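Local structure of Non-structural protein 3 (Porcine deltacoronavirus, 6LN0) at residues N293-V296 and A297-Y300. The protein is a multidomain viral nonstructural protein that joins a macro domain to a papain-like protease domain, which probably cleaves the viral polyprotein. Numbering follows the deposited sequence.
Sequences NRFV and AWIY
Phe295 and Trp298 meet one turn apart on helix 293-302. The indole starts at Trp298 CB, which lies 3.4 Å from Phe295 O and also near Arg294 O. From there CG runs anti to the backbone N (chi1 -180°). This sends the indole toward Phe295, and the six-membered part meets the phenyl ring obliquely, with Trp298 CE3 4.1 Å from Phe295 CE1. Trp298 CZ3 touches the same Phe295 CE1. The two side chains cross at a slant rather than stacking. Trp298 NE1 hydrogen-bonds to Leu224 O, outside the helix. That bond probably helps hold the rotation of the indole of this buried residue. The helix belongs to the papain-like protease part of the chain, where Phe295 and Trp298 both pack on helices 278-287 and 313-322. Four i to i+4 backbone bonds hold residues 293 to 300. The straightest joins Trp298 N to Arg294 O at 2.8 Å, with an N-H...O angle of 172°. Ile299 N to Phe295 O is more bent, at 140°. Ile299 CD1 sits over one face of the Phe295 ring, 4.4 Å from Phe295 CZ. Further round the helix, Val296 and Tyr300 lie side by side and point the same way. Val296 CG1 is 3.8 Å from Tyr300 CD2. Val296 O accepts the bond from Tyr300 N and also lies in the plane of the tyrosine ring, at its edge, 3.4 Å from Tyr300 CD2.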
loop_
_atom_site.group_PDB
_atom_site.type_symbol
_atom_site.label_atom_id
_atom_site.label_comp_id
_atom_site.label_asym_id
_atom_site.label_seq_id
_atom_site.Cartn_x
_atom_site.Cartn_y
_atom_site.Cartn_z
ATOM N N ASN A 293 -23.994 3.578 4.363
ATOM C CA ASN A 293 -22.829 2.959 3.745
ATOM C C ASN A 293 -21.646 2.882 4.704
ATOM O O ASN A 293 -21.061 1.810 4.891
ATOM C CB ASN A 293 -22.455 3.713 2.473
ATOM C CG ASN A 293 -23.283 3.269 1.292
ATOM O OD1 ASN A 293 -24.466 2.957 1.431
ATOM N ND2 ASN A 293 -22.663 3.222 0.119
ATOM N N ARG A 294 -21.286 3.993 5.333
ATOM C CA ARG A 294 -20.090 3.969 6.165
ATOM C C ARG A 294 -20.297 3.091 7.396
ATOM O O ARG A 294 -19.472 2.214 7.696
ATOM C CB ARG A 294 -19.698 5.398 6.536
ATOM C CG ARG A 294 -19.140 6.146 5.330
ATOM C CD ARG A 294 -19.065 7.650 5.526
ATOM N NE ARG A 294 -17.863 8.023 6.260
ATOM C CZ ARG A 294 -17.837 8.835 7.321
ATOM N NH1 ARG A 294 -18.949 9.391 7.773
ATOM N NH2 ARG A 294 -16.685 9.096 7.937
ATOM N N PHE A 295 -21.421 3.288 8.093
ATOM C CA PHE A 295 -21.702 2.553 9.324
ATOM C C PHE A 295 -21.702 1.052 9.089
ATOM O O PHE A 295 -21.115 0.297 9.866
ATOM C CB PHE A 295 -23.048 3.013 9.873
ATOM C CG PHE A 295 -23.388 2.470 11.223
ATOM C CD1 PHE A 295 -22.509 2.614 12.288
ATOM C CD2 PHE A 295 -24.613 1.866 11.450
ATOM C CE1 PHE A 295 -22.830 2.148 13.548
ATOM C CE2 PHE A 295 -24.956 1.393 12.723
ATOM C CZ PHE A 295 -24.066 1.533 13.770
ATOM N N VAL A 296 -22.334 0.604 8.008
ATOM C CA VAL A 296 -22.393 -0.821 7.698
ATOM C C VAL A 296 -21.023 -1.354 7.318
ATOM O O VAL A 296 -20.648 -2.475 7.692
ATOM C CB VAL A 296 -23.419 -1.075 6.574
ATOM C CG1 VAL A 296 -23.323 -2.494 6.113
ATOM C CG2 VAL A 296 -24.843 -0.799 7.084
ATOM N N ALA A 297 -20.271 -0.583 6.526
ATOM C CA ALA A 297 -18.922 -1.002 6.157
ATOM C C ALA A 297 -18.040 -1.126 7.395
ATOM O O ALA A 297 -17.274 -2.088 7.539
ATOM C CB ALA A 297 -18.321 -0.016 5.158
ATOM N N TRP A 298 -18.155 -0.175 8.310
ATOM C CA TRP A 298 -17.485 -0.318 9.593
ATOM C C TRP A 298 -17.884 -1.609 10.308
ATOM O O TRP A 298 -17.047 -2.246 10.958
ATOM C CB TRP A 298 -17.781 0.902 10.463
ATOM C CG TRP A 298 -17.122 0.837 11.791
ATOM C CD1 TRP A 298 -15.772 0.953 12.063
ATOM C CD2 TRP A 298 -17.768 0.644 13.052
ATOM N NE1 TRP A 298 -15.557 0.848 13.420
ATOM C CE2 TRP A 298 -16.760 0.662 14.050
ATOM C CE3 TRP A 298 -19.094 0.468 13.437
ATOM C CZ2 TRP A 298 -17.047 0.492 15.399
ATOM C CZ3 TRP A 298 -19.379 0.311 14.787
ATOM C CH2 TRP A 298 -18.366 0.324 15.746
ATOM N N ILE A 299 -19.151 -2.024 10.219
ATOM C CA ILE A 299 -19.536 -3.251 10.917
ATOM C C ILE A 299 -18.846 -4.445 10.289
ATOM O O ILE A 299 -18.312 -5.315 10.988
ATOM C CB ILE A 299 -21.061 -3.448 10.927
ATOM C CG1 ILE A 299 -21.762 -2.221 11.472
ATOM C CG2 ILE A 299 -21.416 -4.688 11.716
ATOM C CD1 ILE A 299 -22.074 -2.298 12.847
ATOM N N TYR A 300 -18.862 -4.515 8.960
ATOM C CA TYR A 300 -18.257 -5.654 8.280
ATOM C C TYR A 300 -16.759 -5.731 8.534
ATOM O O TYR A 300 -16.220 -6.824 8.748
ATOM C CB TYR A 300 -18.509 -5.571 6.784
ATOM C CG TYR A 300 -19.781 -6.247 6.312
ATOM C CD1 TYR A 300 -19.765 -7.571 5.914
ATOM C CD2 TYR A 300 -20.983 -5.541 6.229
ATOM C CE1 TYR A 300 -20.897 -8.183 5.452
ATOM C CE2 TYR A 300 -22.114 -6.141 5.770
ATOM C CZ TYR A 300 -22.073 -7.472 5.385
ATOM O OH TYR A 300 -23.207 -8.098 4.925
#